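Local coordinates for protein putative mandelate racemase (Zymomonas mobilis, PDB 2OX4) that binds magnesium and probably acts as a lyase, plausibly a dehydratase, of the mandelate racemase branch of the enolase superfamily, at residues A201-N204 with A205-P208; K230-E233 with E234-I237. One frame throughout, in Å; residues are numbered along the deposited sequence. Where two conformers were deposited one is given.

Contact 1. Residues A201-N204 with A205-P208; sequences AIRN and AVGP
Arg203 NH1 donates to Gly207 O at 2.8 Å, tying a side chain of the last helical turn to the backbone just beyond it. The setting is the C-terminal end of helix 189-206, one of the outer helices of the TIM barrel, and it is a clear example of how a helix is brought to a stop. Gly207, the first residue to leave helical geometry, has a positive phi of 79°, and Pro208 follows with a nitrogen that carries no hydrogen. Three backbone bonds finish the helix: Ala205 N to Ala201 O, Val206 N to Ile202 O and, last, Gly207 N to Arg203 O at 3.0 Å. Arg203 therefore meets Gly207 twice, its carbonyl taking the glycine N-H while its guanidinium returns a bond to the glycine carbonyl. The side chain leaves with CG anti to the backbone N (chi1 172°) and then bends at both chi2 and chi3, which steers it along the helix toward Gly207 and leaves CD 3.7 Å from Gly207 O. That oxygen lies at the guanidinium edge, close to its plane, although NH1 is tilted out of the plane of the carbonyl. NH1 is also bonded to Val210 O, NH2 to Phe235 O and weakly to Asn236 O, and NE is hydrogen-bonded too, so the whole group is pinned in position. Ile202 and Val206 both pack on Ala154 of helix 147-159, while Ile202 and the Arg203 side chain touch Ile212 of strand 211-215. Between Ile202 and Val206 the approach is loose, methyl to methyl, but Val206 CG2 comes within 3.3 Å of Ile202 O, the same oxygen that receives the valine N-H.

Contact 2. Residues K230-E233 with E234-I237; sequences KAIE and EFNI
Phe235 folds back over the carbonyl end of helix 222-232, and its side chain can be traced atom by atom. CB begins 3.5 Å from Ile232 O, the oxygen that accepts the Phe235 N-H, N to O 3.0 Å. CG stays near that oxygen, and CD1 returns to within 3.5 Å of it. CD1 also lies 3.8 Å from Ile232 CA, with Ile232 CB a looser apolar contact. Farther out, CE1 nears Ala231 O, and the ring packs on Val199 and Glu200 of helix 189-206. One ring face is topped by Glu234 CG, 3.6 Å above the plane and over the ring centre. The glutamate's crowded chi1 of 69° is followed by an extended chain, whose OE1 receives a bond from a water. This water also donates to Lys230 O and accepts from Glu234 N, bridging the Lys230 carbonyl to the backbone and carboxylate of Glu234. A second water acts similarly, donating to Glu233 O, which also accepts from Asn236 N, and accepting from Ile237 N. Ile237 CG1 then settles 3.9 Å from Ile232 CD1, the two side chains crossing at about a right angle. In the fold, this turn carries the chain from helix 222-232 into strand 237-241: Phe235 and Ala231 lean on helix 189-206, whereas Ile232 and Ile237 pack together on Val214 of strand 211-215.

How the contacts relate
The two contacts follow one another along the chain, their centres 13 Å apart. Contact 1 ends helix 189-206 and leads into strand 211-215; contact 2 ends helix 222-232 and leads into strand 237-241. They are thus successive helix-to-strand turns of the same TIM-barrel domain, feeding neighbouring parallel strands. A direct link joins them: Arg203 NH2 of contact 1 probably hydrogen-bonds to Phe235 O of contact 2, at 3.0 Å, with a weaker bond to Asn236 O. Both turns lie at the start of their strands, while the magnesium ligands Glu215 and Glu241 stand at the other ends. The Ile237 side chain is about 13 Å from the magnesium ion, consistent with a place in the barrel framework, away from the metal.

Contact 1. Residues A201-N204 with A205-P208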
loop_
_atom_site.group_PDB
_atom_site.type_symbol
_atom_site.label_atom_id
_atom_site.label_comp_id
_atom_site.label_asym_id
_atom_site.label_seq_id
_atom_site.Cartn_x
_atom_site.Cartn_y
_atom_site.Cartn_z
ATOM N N ALA C 201 12.634 -30.664 -27.694
ATOM C CA ALA C 201 13.516 -31.805 -27.975
ATOM C C ALA C 201 13.802 -32.628 -26.718
ATOM O O ALA C 201 13.700 -33.862 -26.732
ATOM C CB ALA C 201 14.819 -31.330 -28.595
ATOM N N ILE C 202 14.167 -31.935 -25.642
ATOM C CA ILE C 202 14.450 -32.586 -24.369
ATOM C C ILE C 202 13.204 -33.279 -23.819
ATOM O O ILE C 202 13.275 -34.447 -23.445
ATOM C CB ILE C 202 15.034 -31.606 -23.329
ATOM C CG1 ILE C 202 16.440 -31.147 -23.741
ATOM C CG2 ILE C 202 15.099 -32.259 -21.961
ATOM C CD1 ILE C 202 16.898 -29.820 -23.069
ATOM N N ARG C 203 12.068 -32.575 -23.791
ATOM C CA ARG C 203 10.822 -33.128 -23.242
ATOM C C ARG C 203 10.338 -34.362 -24.018
ATOM O O ARG C 203 9.910 -35.363 -23.425
ATOM C CB ARG C 203 9.713 -32.068 -23.196
ATOM C CG ARG C 203 8.316 -32.588 -22.816
ATOM C CD ARG C 203 8.258 -33.192 -21.399
ATOM N NE ARG C 203 8.338 -32.178 -20.337
ATOM C CZ ARG C 203 8.917 -32.362 -19.150
ATOM N NH1 ARG C 203 9.490 -33.524 -18.849
ATOM N NH2 ARG C 203 8.934 -31.369 -18.259
ATOM N N ASN C 204 10.393 -34.272 -25.339
ATOM C CA ASN C 204 10.125 -35.432 -26.200
ATOM C C ASN C 204 11.032 -36.632 -25.909
ATOM O O ASN C 204 10.569 -37.781 -25.931
ATOM C CB ASN C 204 10.243 -35.035 -27.676
ATOM C CG ASN C 204 9.051 -34.216 -28.164
ATOM O OD1 ASN C 204 7.996 -34.184 -27.529
ATOM N ND2 ASN C 204 9.213 -33.578 -29.324
ATOM N N ALA C 205 12.311 -36.370 -25.664
ATOM C CA ALA C 205 13.288 -37.427 -25.394
ATOM C C ALA C 205 13.112 -38.076 -24.016
ATOM O O ALA C 205 13.143 -39.305 -23.901
ATOM C CB ALA C 205 14.706 -36.917 -25.572
ATOM N N VAL C 206 12.925 -37.262 -22.976
ATOM C CA VAL C 206 12.924 -37.773 -21.603
ATOM C C VAL C 206 11.541 -38.176 -21.063
ATOM O O VAL C 206 11.450 -38.883 -20.053
ATOM C CB VAL C 206 13.631 -36.809 -20.596
ATOM C CG1 VAL C 206 15.042 -36.498 -21.039
ATOM C CG2 VAL C 206 12.818 -35.508 -20.397
ATOM N N GLY C 207 10.470 -37.711 -21.708
ATOM C CA GLY C 207 9.110 -37.989 -21.244
ATOM C C GLY C 207 8.662 -37.117 -20.072
ATOM O O GLY C 207 9.399 -36.229 -19.644
ATOM N N PRO C 208 7.459 -37.384 -19.533
ATOM C CA PRO C 208 6.830 -36.517 -18.526
ATOM C C PRO C 208 7.425 -36.641 -17.127
ATOM O O PRO C 208 7.223 -35.750 -16.304
ATOM C CB PRO C 208 5.378 -37.003 -18.509
ATOM C CG PRO C 208 5.483 -38.477 -18.868
ATOM C CD PRO C 208 6.605 -38.542 -19.879
#

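Contact 2. Residues K230-E233 with E234-I237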
loop_
_atom_site.group_PDB
_atom_site.type_symbol
_atom_site.label_atom_id
_atom_site.label_comp_id
_atom_site.label_asym_id
_atom_site.label_seq_id
_atom_site.Cartn_x
_atom_site.Cartn_y
_atom_site.Cartn_z
ATOM N N LYS C 230 5.950 -17.668 -21.733
ATOM C CA LYS C 230 4.734 -17.941 -22.492
ATOM C C LYS C 230 4.943 -19.058 -23.509
ATOM O O LYS C 230 4.074 -19.909 -23.702
ATOM C CB LYS C 230 4.247 -16.673 -23.197
ATOM C CG LYS C 230 3.762 -15.585 -22.252
ATOM C CD LYS C 230 3.198 -14.401 -23.019
ATOM C CE LYS C 230 3.129 -13.159 -22.145
ATOM N NZ LYS C 230 2.237 -13.355 -20.969
ATOM N N ALA C 231 6.103 -19.048 -24.157
ATOM C CA ALA C 231 6.395 -19.992 -25.229
ATOM C C ALA C 231 6.710 -21.405 -24.741
ATOM O O ALA C 231 6.529 -22.371 -25.491
ATOM C CB ALA C 231 7.521 -19.465 -26.084
ATOM N N ILE C 232 7.180 -21.529 -23.495
ATOM C CA ILE C 232 7.601 -22.836 -22.944
ATOM C C ILE C 232 6.719 -23.412 -21.838
ATOM O O ILE C 232 6.961 -24.528 -21.379
ATOM C CB ILE C 232 9.064 -22.864 -22.464
ATOM C CG1 ILE C 232 9.287 -21.873 -21.313
ATOM C CG2 ILE C 232 10.040 -22.670 -23.639
ATOM C CD1 ILE C 232 10.620 -22.044 -20.603
ATOM N N GLU C 233 5.698 -22.674 -21.419
ATOM C CA GLU C 233 4.888 -23.122 -20.282
ATOM C C GLU C 233 4.169 -24.453 -20.539
ATOM O O GLU C 233 4.015 -25.259 -19.619
ATOM C CB GLU C 233 3.914 -22.046 -19.805
ATOM C CG GLU C 233 2.996 -21.484 -20.881
ATOM C CD GLU C 233 2.039 -20.431 -20.347
ATOM O OE1 GLU C 233 1.223 -19.923 -21.146
ATOM O OE2 GLU C 233 2.104 -20.109 -19.138
ATOM N N GLU C 234 3.777 -24.691 -21.792
ATOM C CA GLU C 234 3.156 -25.963 -22.197
ATOM C C GLU C 234 4.005 -27.222 -21.916
ATOM O O GLU C 234 3.477 -28.333 -21.865
ATOM C CB GLU C 234 2.769 -25.912 -23.676
ATOM C CG GLU C 234 3.961 -25.889 -24.618
ATOM C CD GLU C 234 3.585 -25.429 -26.008
ATOM O OE1 GLU C 234 3.598 -24.201 -26.252
ATOM O OE2 GLU C 234 3.274 -26.301 -26.850
ATOM N N PHE C 235 5.307 -27.043 -21.718
ATOM C CA PHE C 235 6.210 -28.177 -21.552
ATOM C C PHE C 235 6.436 -28.604 -20.103
ATOM O O PHE C 235 7.332 -29.412 -19.842
ATOM C CB PHE C 235 7.551 -27.901 -22.232
ATOM C CG PHE C 235 7.432 -27.662 -23.711
ATOM C CD1 PHE C 235 7.661 -26.397 -24.245
ATOM C CD2 PHE C 235 7.075 -28.701 -24.572
ATOM C CE1 PHE C 235 7.544 -26.163 -25.618
ATOM C CE2 PHE C 235 6.955 -28.481 -25.948
ATOM C CZ PHE C 235 7.193 -27.212 -26.472
ATOM N N ASN C 236 5.638 -28.061 -19.180
ATOM C CA ASN C 236 5.736 -28.389 -17.748
ATOM C C ASN C 236 7.139 -28.147 -17.172
ATOM O O ASN C 236 7.869 -29.081 -16.831
ATOM C CB ASN C 236 5.245 -29.826 -17.468
ATOM C CG ASN C 236 5.224 -30.169 -15.976
ATOM O OD1 ASN C 236 5.613 -31.273 -15.575
ATOM N ND2 ASN C 236 4.772 -29.222 -15.150
ATOM N N ILE C 237 7.514 -26.876 -17.089
ATOM C CA ILE C 237 8.833 -26.489 -16.598
ATOM C C ILE C 237 8.805 -26.518 -15.073
ATOM O O ILE C 237 7.911 -25.952 -14.458
ATOM C CB ILE C 237 9.211 -25.076 -17.135
ATOM C CG1 ILE C 237 9.147 -25.057 -18.666
ATOM C CG2 ILE C 237 10.574 -24.607 -16.611
ATOM C CD1 ILE C 237 10.010 -26.121 -19.334
HETATM O O HOH W 1 3.513 -22.664 -23.995
HETATM O O HOH W 2 5.519 -24.973 -17.415
#